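Local atomic coordinates of cytokinin riboside 5'-monophosphate phosphoribohydrolase (Corynebacterium glutamicum, PDB entry 5ZBL), a protein that belongs to the SLOG clan of Rossmann-like alpha/beta proteins and is built around a single parallel beta sheet flanked by helices. Residues F110-G115 against V139-V144; V13-G18 against I43-G48; K36-R41 against D60-S65. One frame throughout, in Å; residues are numbered along the deposited sequence.

Contact 1 (F110-G115 against V139-V144); sequences FIAMPG and VALYDV. With EDO (1,2-ethanediol), chain E.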
loop_
_atom_site.group_PDB
_atom_site.type_symbol
_atom_site.label_atom_id
_atom_site.label_comp_id
_atom_site.label_asym_id
_atom_site.label_seq_id
_atom_site.Cartn_x
_atom_site.Cartn_y
_atom_site.Cartn_z
ATOM N N PHE A 110 -8.655 -2.008 -12.666
ATOM C CA PHE A 110 -8.657 -1.535 -11.287
ATOM C C PHE A 110 -9.019 -0.058 -11.251
ATOM O O PHE A 110 -8.499 0.723 -12.060
ATOM C CB PHE A 110 -7.278 -1.719 -10.689
ATOM C CG PHE A 110 -6.831 -3.151 -10.617
ATOM C CD1 PHE A 110 -7.357 -4.007 -9.659
ATOM C CD2 PHE A 110 -5.881 -3.639 -11.492
ATOM C CE1 PHE A 110 -6.965 -5.334 -9.603
ATOM C CE2 PHE A 110 -5.463 -4.975 -11.439
ATOM C CZ PHE A 110 -6.025 -5.815 -10.515
ATOM N N ILE A 111 -9.912 0.311 -10.327
ATOM C CA ILE A 111 -10.232 1.694 -10.028
ATOM C C ILE A 111 -10.031 1.912 -8.519
ATOM O O ILE A 111 -10.495 1.134 -7.686
ATOM C CB ILE A 111 -11.675 2.011 -10.366
ATOM C CG1 ILE A 111 -11.931 1.812 -11.870
ATOM C CG2 ILE A 111 -12.040 3.464 -10.066
ATOM C CD1 ILE A 111 -13.423 1.886 -12.207
ATOM N N ALA A 112 -9.325 2.988 -8.182
ATOM C CA ALA A 112 -9.176 3.383 -6.812
ATOM C C ALA A 112 -9.974 4.688 -6.665
ATOM O O ALA A 112 -9.710 5.681 -7.379
ATOM C CB ALA A 112 -7.707 3.538 -6.430
ATOM N N MET A 113 -10.984 4.617 -5.797
ATOM C CA MET A 113 -11.802 5.745 -5.437
ATOM C C MET A 113 -11.257 6.275 -4.114
ATOM O O MET A 113 -10.446 5.631 -3.468
ATOM C CB MET A 113 -13.254 5.302 -5.260
ATOM C CG MET A 113 -13.873 4.563 -6.453
ATOM S SD MET A 113 -15.693 4.649 -6.507
ATOM C CE MET A 113 -16.146 4.258 -4.828
ATOM N N PRO A 114 -11.746 7.436 -3.673
ATOM C CA PRO A 114 -11.342 7.885 -2.358
ATOM C C PRO A 114 -11.496 6.812 -1.286
ATOM O O PRO A 114 -12.406 5.981 -1.338
ATOM C CB PRO A 114 -12.308 9.027 -2.079
ATOM C CG PRO A 114 -12.540 9.596 -3.451
ATOM C CD PRO A 114 -12.639 8.402 -4.335
ATOM N N GLY A 115 -10.587 6.848 -0.326
ATOM C CA GLY A 115 -10.590 5.909 0.774
ATOM C C GLY A 115 -9.384 6.161 1.619
ATOM O O GLY A 115 -8.638 7.101 1.386
ATOM N N VAL A 139 -4.943 0.645 -14.544
ATOM C CA VAL A 139 -5.200 1.135 -13.169
ATOM C C VAL A 139 -5.635 2.584 -13.303
ATOM O O VAL A 139 -4.978 3.372 -13.993
ATOM C CB VAL A 139 -3.970 1.031 -12.303
ATOM C CG1 VAL A 139 -4.251 1.510 -10.874
ATOM C CG2 VAL A 139 -3.485 -0.404 -12.315
ATOM N N ALA A 140 -6.778 2.912 -12.706
ATOM C CA ALA A 140 -7.347 4.244 -12.834
ATOM C C ALA A 140 -7.605 4.857 -11.467
ATOM O O ALA A 140 -8.101 4.188 -10.563
ATOM C CB ALA A 140 -8.629 4.189 -13.623
ATOM N N LEU A 141 -7.271 6.135 -11.335
ATOM C CA LEU A 141 -7.557 6.898 -10.133
ATOM C C LEU A 141 -8.769 7.785 -10.406
ATOM O O LEU A 141 -8.731 8.653 -11.261
ATOM C CB LEU A 141 -6.348 7.735 -9.743
ATOM C CG LEU A 141 -5.008 7.033 -9.606
ATOM C CD1 LEU A 141 -3.978 8.058 -9.144
ATOM C CD2 LEU A 141 -5.111 5.868 -8.638
ATOM N N TYR A 142 -9.855 7.518 -9.695
ATOM C CA TYR A 142 -11.081 8.282 -9.835
ATOM C C TYR A 142 -10.904 9.523 -8.958
ATOM O O TYR A 142 -11.073 9.469 -7.718
ATOM C CB TYR A 142 -12.289 7.414 -9.433
ATOM C CG TYR A 142 -13.694 7.979 -9.645
ATOM C CD1 TYR A 142 -14.000 8.807 -10.720
ATOM C CD2 TYR A 142 -14.724 7.644 -8.765
ATOM C CE1 TYR A 142 -15.276 9.269 -10.909
ATOM C CE2 TYR A 142 -16.011 8.095 -8.950
ATOM C CZ TYR A 142 -16.288 8.927 -10.022
ATOM O OH TYR A 142 -17.591 9.423 -10.237
ATOM N N ASP A 143 -10.600 10.646 -9.621
ATOM C CA ASP A 143 -10.122 11.843 -8.940
ATOM C C ASP A 143 -11.249 12.784 -8.435
ATOM O O ASP A 143 -11.296 13.964 -8.756
ATOM C CB ASP A 143 -9.143 12.553 -9.873
ATOM C CG ASP A 143 -8.224 13.522 -9.162
ATOM O OD1 ASP A 143 -7.906 13.323 -7.959
ATOM O OD2 ASP A 143 -7.787 14.470 -9.856
ATOM N N VAL A 144 -12.120 12.249 -7.600
ATOM C CA VAL A 144 -13.279 12.990 -7.112
ATOM C C VAL A 144 -12.781 14.145 -6.260
ATOM O O VAL A 144 -12.176 13.885 -5.227
ATOM C CB VAL A 144 -14.210 12.131 -6.231
ATOM C CG1 VAL A 144 -15.333 12.960 -5.673
ATOM C CG2 VAL A 144 -14.788 10.987 -7.027
HETATM C C1 EDO E . -8.785 15.356 -14.606
HETATM O O1 EDO E . -8.318 14.887 -15.874
HETATM C C2 EDO E . -8.258 14.444 -13.489
HETATM O O2 EDO E . -7.917 15.211 -12.329
#
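Strands 110-112 and 139-142 are the two arms of a beta-alpha-beta unit connected by helix 117-130, and they lie side by side as parallel neighbours in the central sheet of this Rossmann-like fold. Phe-110 pairs with Val-139, Ile-111 with Ala-140 and Ala-112 with Leu-141. Three backbone bonds hold the pair: Ala-140 N to Phe-110 O (2.9 Å), Ala-112 N to Ala-140 O (2.9 Å) and Tyr-142 N to Ala-112 O (3.0 Å). Ala-140 is thus gripped through both its N-H and its carbonyl.

Side chains alternate between the two faces. Phe-110, Ala-112, Val-139 and Leu-141 share the face on which helix 117-130 packs; there Leu-141 CD2 reaches Ala-112 CB, and Val-139 CG2 approaches the Phe-110 ring obliquely at CD2. On the other face Ile-111 and Ala-140 meet helix 178-186. Ile-111 CG2 comes within 4.0 Å of Tyr-142 CB, the two side chains crossing at a slant.

At the C-terminal end of its strand, Tyr-142 becomes the main partner. Its CG is anti to the backbone N (chi1 -174°), which lays the side chain alongside that of Met-113, both pointing the same way. The sulfur sits at the edge of the ring, 75° off its normal, in a Met-aromatic contact with SD 3.9 Å from Tyr-142 CD2. Val-144 CG2 lies over one ring face, toward the rim, and Tyr-142 OH bonds to Ala-30 O in helix 25-40. Pro-114 CG meets Val-144 CB at 4.1 Å, while Phe-163 of the second subunit packs on the same proline. Asp-143, the centre of an inverse gamma turn, faces away from 110-115; its OD2 accepts a 2.6 Å hydrogen bond from O2 of a 1,2-ethanediol molecule.

Contact 2 (V13-G18 against I43-G48); sequences VTVFTG and IDLVYG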
loop_
_atom_site.group_PDB
_atom_site.type_symbol
_atom_site.label_atom_id
_atom_site.label_comp_id
_atom_site.label_asym_id
_atom_site.label_seq_id
_atom_site.Cartn_x
_atom_site.Cartn_y
_atom_site.Cartn_z
ATOM N N VAL A 13 -14.637 -4.497 -13.408
ATOM C CA VAL A 13 -13.659 -3.664 -12.728
ATOM C C VAL A 13 -13.611 -3.962 -11.257
ATOM O O VAL A 13 -14.667 -4.048 -10.569
ATOM C CB VAL A 13 -13.890 -2.151 -12.896
ATOM C CG1 VAL A 13 -13.637 -1.745 -14.346
ATOM C CG2 VAL A 13 -15.260 -1.723 -12.337
ATOM N N THR A 14 -12.376 -4.055 -10.759
ATOM C CA THR A 14 -12.128 -4.275 -9.342
ATOM C C THR A 14 -12.010 -2.905 -8.748
ATOM O O THR A 14 -11.228 -2.099 -9.224
ATOM C CB THR A 14 -10.852 -5.101 -9.114
ATOM O OG1 THR A 14 -11.062 -6.405 -9.635
ATOM C CG2 THR A 14 -10.520 -5.255 -7.641
ATOM N N VAL A 15 -12.805 -2.628 -7.741
ATOM C CA VAL A 15 -12.835 -1.293 -7.173
ATOM C C VAL A 15 -12.302 -1.239 -5.755
ATOM O O VAL A 15 -12.723 -2.013 -4.910
ATOM C CB VAL A 15 -14.225 -0.673 -7.246
ATOM C CG1 VAL A 15 -14.215 0.725 -6.631
ATOM C CG2 VAL A 15 -14.630 -0.564 -8.711
ATOM N N PHE A 16 -11.345 -0.350 -5.509
ATOM C CA PHE A 16 -10.831 -0.154 -4.142
ATOM C C PHE A 16 -11.430 1.149 -3.624
ATOM O O PHE A 16 -11.313 2.192 -4.316
ATOM C CB PHE A 16 -9.303 -0.008 -4.137
ATOM C CG PHE A 16 -8.557 -1.106 -4.846
ATOM C CD1 PHE A 16 -8.897 -2.440 -4.676
ATOM C CD2 PHE A 16 -7.434 -0.808 -5.612
ATOM C CE1 PHE A 16 -8.185 -3.451 -5.316
ATOM C CE2 PHE A 16 -6.691 -1.830 -6.224
ATOM C CZ PHE A 16 -7.074 -3.141 -6.090
ATOM N N THR A 17 -12.022 1.121 -2.435
ATOM C CA THR A 17 -12.561 2.339 -1.868
ATOM C C THR A 17 -12.781 2.271 -0.357
ATOM O O THR A 17 -12.745 1.231 0.249
ATOM C CB THR A 17 -13.867 2.699 -2.583
ATOM O OG1 THR A 17 -14.297 4.020 -2.229
ATOM C CG2 THR A 17 -14.966 1.669 -2.295
ATOM N N GLY A 18 -12.966 3.418 0.262
ATOM C CA GLY A 18 -13.100 3.471 1.729
ATOM C C GLY A 18 -14.238 2.717 2.400
ATOM O O GLY A 18 -15.331 2.541 1.831
ATOM N N ILE A 43 -20.517 -3.251 -17.695
ATOM C CA ILE A 43 -19.408 -3.578 -16.817
ATOM C C ILE A 43 -19.891 -3.884 -15.380
ATOM O O ILE A 43 -20.687 -3.117 -14.824
ATOM C CB ILE A 43 -18.386 -2.443 -16.822
ATOM C CG1 ILE A 43 -17.782 -2.270 -18.242
ATOM C CG2 ILE A 43 -17.335 -2.681 -15.745
ATOM C CD1 ILE A 43 -16.982 -0.987 -18.406
ATOM N N ASP A 44 -19.381 -4.979 -14.787
ATOM C CA ASP A 44 -19.695 -5.351 -13.408
ATOM C C ASP A 44 -18.595 -5.096 -12.365
ATOM O O ASP A 44 -17.446 -4.841 -12.694
ATOM C CB ASP A 44 -20.124 -6.814 -13.383
ATOM C CG ASP A 44 -21.452 -7.038 -14.127
ATOM O OD1 ASP A 44 -22.412 -6.204 -13.963
ATOM O OD2 ASP A 44 -21.503 -8.032 -14.877
ATOM N N LEU A 45 -18.998 -5.180 -11.106
ATOM C CA LEU A 45 -18.186 -4.819 -9.928
ATOM C C LEU A 45 -17.508 -6.022 -9.266
ATOM O O LEU A 45 -18.146 -7.022 -8.933
ATOM C CB LEU A 45 -19.069 -4.114 -8.875
ATOM C CG LEU A 45 -18.427 -3.746 -7.528
ATOM C CD1 LEU A 45 -17.195 -2.885 -7.753
ATOM C CD2 LEU A 45 -19.382 -3.009 -6.624
ATOM N N VAL A 46 -16.219 -5.914 -9.049
ATOM C CA VAL A 46 -15.535 -6.801 -8.132
ATOM C C VAL A 46 -15.005 -5.878 -7.062
ATOM O O VAL A 46 -14.351 -4.863 -7.386
ATOM C CB VAL A 46 -14.365 -7.511 -8.768
ATOM C CG1 VAL A 46 -13.731 -8.442 -7.756
ATOM C CG2 VAL A 46 -14.826 -8.293 -10.009
ATOM N N TYR A 47 -15.276 -6.208 -5.806
ATOM C CA TYR A 47 -14.800 -5.372 -4.680
ATOM C C TYR A 47 -14.640 -6.225 -3.429
ATOM O O TYR A 47 -14.865 -7.436 -3.456
ATOM C CB TYR A 47 -15.713 -4.156 -4.465
ATOM C CG TYR A 47 -16.906 -4.424 -3.569
ATOM C CD1 TYR A 47 -17.744 -5.511 -3.786
ATOM C CD2 TYR A 47 -17.212 -3.580 -2.519
ATOM C CE1 TYR A 47 -18.808 -5.771 -2.959
ATOM C CE2 TYR A 47 -18.290 -3.834 -1.692
ATOM C CZ TYR A 47 -19.066 -4.942 -1.897
ATOM O OH TYR A 47 -20.152 -5.189 -1.090
ATOM N N GLY A 48 -14.206 -5.593 -2.329
ATOM C CA GLY A 48 -13.848 -6.301 -1.139
ATOM C C GLY A 48 -14.990 -6.758 -0.259
ATOM O O GLY A 48 -14.724 -7.236 0.846
HETATM O O HOH W 1 -13.255 -3.051 -2.445
#
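Thr-14 lies against Val-46 with all three of its side-chain atoms. CB is 3.9 Å from Val-46 O, close to the point where the Thr-14 CA-H itself approaches that carbonyl. At the branch OG1 turns beside the backbone N (chi1 -66°) and rests on the valine at 3.6 Å from Val-46 CB, with Val-46 CG1 slightly farther; its polar need is met by Met-103 O. The methyl CG2 takes the position anti to the backbone N and comes back over Val-46 O.

The backbones on either side of this threonine carry the hydrogen bonds. Val-46 N donates to Val-13 O at 2.9 Å, and Val-46 O receives Val-15 N at 2.7 Å. One more bond, Val-13 N to Asp-44 O, extends the pairing toward the start of the strands. The Thr-14 backbone bonds on its other side, to Gly-109 and Ile-111. Strands 12-16 and 44-47 are the parallel arms of a beta-alpha-beta unit, joined through helix 25-40 as in Rossmann-like folds, and their short axes make an angle of 46°.

On the face opposite Thr-14, Val-15 CG2 meets Leu-45 CD1 at 3.6 Å, the two side chains crossing at about a right angle, while Val-13 CG1 rests on Ile-43 CG2. Toward the C-terminal ends a water fills the place of a direct bond: it donates to Val-15 O at 2.7 Å and accepts from Gly-48 N. Beside it Tyr-47 CB touches Val-15 O at 3.7 Å, while the phenol leads away to bond through OH to Gly-50 O.

Contact 3 (K36-R41 against D60-S65); sequences KTAVDR and DAFLES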
loop_
_atom_site.group_PDB
_atom_site.type_symbol
_atom_site.label_atom_id
_atom_site.label_comp_id
_atom_site.label_asym_id
_atom_site.label_seq_id
_atom_site.Cartn_x
_atom_site.Cartn_y
_atom_site.Cartn_z
ATOM N N LYS A 36 -23.313 3.609 -12.257
ATOM C CA LYS A 36 -24.324 3.696 -13.341
ATOM C C LYS A 36 -23.703 3.669 -14.752
ATOM O O LYS A 36 -24.194 2.969 -15.650
ATOM C CB LYS A 36 -25.200 4.967 -13.142
ATOM C CG LYS A 36 -26.276 5.262 -14.199
ATOM C CD LYS A 36 -27.235 4.089 -14.461
ATOM C CE LYS A 36 -28.610 4.523 -14.972
ATOM N NZ LYS A 36 -29.655 3.609 -14.431
ATOM N N THR A 37 -22.653 4.473 -14.935
ATOM C CA THR A 37 -21.885 4.513 -16.166
ATOM C C THR A 37 -21.341 3.143 -16.481
ATOM O O THR A 37 -21.438 2.672 -17.629
ATOM C CB THR A 37 -20.705 5.482 -16.017
ATOM O OG1 THR A 37 -21.206 6.709 -15.512
ATOM C CG2 THR A 37 -19.994 5.744 -17.343
ATOM N N ALA A 38 -20.765 2.490 -15.474
ATOM C CA ALA A 38 -20.173 1.176 -15.715
ATOM C C ALA A 38 -21.228 0.158 -16.132
ATOM O O ALA A 38 -21.017 -0.569 -17.099
ATOM C CB ALA A 38 -19.381 0.687 -14.492
ATOM N N VAL A 39 -22.351 0.118 -15.412
ATOM C CA VAL A 39 -23.434 -0.835 -15.715
ATOM C C VAL A 39 -24.014 -0.518 -17.097
ATOM O O VAL A 39 -24.190 -1.424 -17.917
ATOM C CB VAL A 39 -24.555 -0.888 -14.633
ATOM C CG1 VAL A 39 -25.668 -1.837 -15.043
ATOM C CG2 VAL A 39 -24.011 -1.389 -13.306
ATOM N N ASP A 40 -24.218 0.755 -17.407
ATOM C CA ASP A 40 -24.693 1.120 -18.750
ATOM C C ASP A 40 -23.798 0.636 -19.863
ATOM O O ASP A 40 -24.269 0.475 -20.985
ATOM C CB ASP A 40 -24.845 2.638 -18.902
ATOM C CG ASP A 40 -26.112 3.172 -18.299
ATOM O OD1 ASP A 40 -26.912 2.384 -17.717
ATOM O OD2 ASP A 40 -26.303 4.407 -18.406
ATOM N N ARG A 41 -22.512 0.446 -19.590
ATOM C CA ARG A 41 -21.597 -0.112 -20.591
ATOM C C ARG A 41 -21.434 -1.626 -20.478
ATOM O O ARG A 41 -20.533 -2.192 -21.091
ATOM C CB ARG A 41 -20.235 0.578 -20.509
ATOM C CG ARG A 41 -20.230 2.055 -20.960
ATOM C CD ARG A 41 -19.189 2.873 -20.183
ATOM N NE ARG A 41 -18.546 3.994 -20.877
ATOM C CZ ARG A 41 -19.141 5.130 -21.259
ATOM N NH1 ARG A 41 -20.457 5.317 -21.096
ATOM N NH2 ARG A 41 -18.410 6.083 -21.847
ATOM N N ASP A 60 -24.111 -1.255 -3.733
ATOM C CA ASP A 60 -25.545 -0.943 -3.870
ATOM C C ASP A 60 -25.916 -0.288 -5.161
ATOM O O ASP A 60 -27.022 -0.518 -5.653
ATOM C CB ASP A 60 -26.007 0.012 -2.747
ATOM C CG ASP A 60 -26.148 -0.683 -1.383
ATOM O OD1 ASP A 60 -26.028 -1.939 -1.310
ATOM O OD2 ASP A 60 -26.382 0.029 -0.384
ATOM N N ALA A 61 -25.055 0.592 -5.677
ATOM C CA ALA A 61 -25.378 1.340 -6.880
ATOM C C ALA A 61 -25.273 0.496 -8.127
ATOM O O ALA A 61 -26.054 0.716 -9.087
ATOM C CB ALA A 61 -24.530 2.606 -7.003
ATOM N N PHE A 62 -24.354 -0.473 -8.137
ATOM C CA PHE A 62 -24.211 -1.387 -9.288
ATOM C C PHE A 62 -25.437 -2.305 -9.284
ATOM O O PHE A 62 -26.047 -2.589 -10.327
ATOM C CB PHE A 62 -22.942 -2.261 -9.213
ATOM C CG PHE A 62 -21.737 -1.725 -9.942
ATOM C CD1 PHE A 62 -20.889 -0.808 -9.340
ATOM C CD2 PHE A 62 -21.360 -2.251 -11.174
ATOM C CE1 PHE A 62 -19.730 -0.375 -9.973
ATOM C CE2 PHE A 62 -20.209 -1.806 -11.820
ATOM C CZ PHE A 62 -19.381 -0.887 -11.193
ATOM N N LEU A 63 -25.757 -2.794 -8.096
ATOM C CA LEU A 63 -26.921 -3.647 -7.914
ATOM C C LEU A 63 -28.194 -2.925 -8.357
ATOM O O LEU A 63 -28.892 -3.411 -9.247
ATOM C CB LEU A 63 -27.045 -4.118 -6.469
ATOM C CG LEU A 63 -25.991 -5.138 -6.034
ATOM C CD1 LEU A 63 -26.181 -5.393 -4.539
ATOM C CD2 LEU A 63 -26.059 -6.437 -6.847
ATOM N N GLU A 64 -28.426 -1.741 -7.799
ATOM C CA GLU A 64 -29.656 -1.005 -8.066
ATOM C C GLU A 64 -29.801 -0.456 -9.468
ATOM O O GLU A 64 -30.881 -0.051 -9.804
ATOM C CB GLU A 64 -29.830 0.129 -7.060
ATOM C CG GLU A 64 -30.174 -0.411 -5.695
ATOM C CD GLU A 64 -30.038 0.600 -4.589
ATOM O OE1 GLU A 64 -29.916 1.812 -4.875
ATOM O OE2 GLU A 64 -30.110 0.160 -3.423
ATOM N N SER A 65 -28.723 -0.394 -10.256
ATOM C CA SER A 65 -28.796 -0.054 -11.682
ATOM C C SER A 65 -29.002 -1.262 -12.598
ATOM O O SER A 65 -29.022 -1.097 -13.818
ATOM C CB SER A 65 -27.509 0.622 -12.153
ATOM O OG SER A 65 -26.985 1.540 -11.234
#
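The ring of Phe-62 is the one aromatic group here, and two aliphatic groups of helix 25-40 approach it, both obliquely. Val-39 CG2 comes to 3.5 Å from Phe-62 CD2, and Ala-38 CB lies 3.7 Å from Phe-62 CZ, with CE2 at practically the same distance. CD2, CE2 and CZ therefore form the side of the ring turned to this helix. A chi1 of -94°, well off the usual staggered value, swings the ring toward residues 36-41 although its CB is not aimed at them. The side chains of Val-39 and Phe-62 slide past each other in opposite directions.

Val-39 divides its two methyls between two partners. CG2, beside the backbone N, takes the phenylalanine, whereas CG1, anti to the backbone N (chi1 177°), reaches the last residue of the other segment, 3.6 Å from Ser-65 O. Between these branches Val-39 CB faces Ser-65 CB.

Here two helices that follow successive strands of the alpha/beta fold, 25-40 and 53-64, pack side by side on one face of the sheet near their C-terminal ends. The same phenylalanine also touches Leu-45 of strand 44-47, so its ring is wedged between the helix pair and the sheet, and Ala-35, one turn back from Val-39, touches it as well.

Nearer the surface the backbones come close, Lys-36 CA and Ser-65 CA being 6.1 Å apart. The bent chain of Lys-36 brings its methylene CD to 4.1 Å from Ser-65 OG. That hydroxyl turns back along its own helix and donates to Ala-61 O; the modelled length, 2.5 Å, is very short and its exact value doubtful.

Overall arrangement
Contacts 1 and 2 are two beta-alpha-beta pairings of one sheet, their centres about 10 Å apart. Strands 12-16 and 110-112 are neighbours, linked by probable hydrogen bonds from Phe-16 N to Ile-111 O (2.8 Å) and from Met-113 N to Phe-16 O (2.9 Å). Contact 3 joins two helices beside contact 2, with centres about 12 Å apart; Ile-43 N probably bonds to Ala-38 O at 2.8 Å, where helix 25-40 gives way to strand 44-47, and Phe-62 CE2 packs 3.3 Å from Ile-43 O. Contacts 1 and 3 do not touch, their nearest atoms being about 6 Å apart. The 1,2-ethanediol belongs to contact 1, where Glu-175 also binds it.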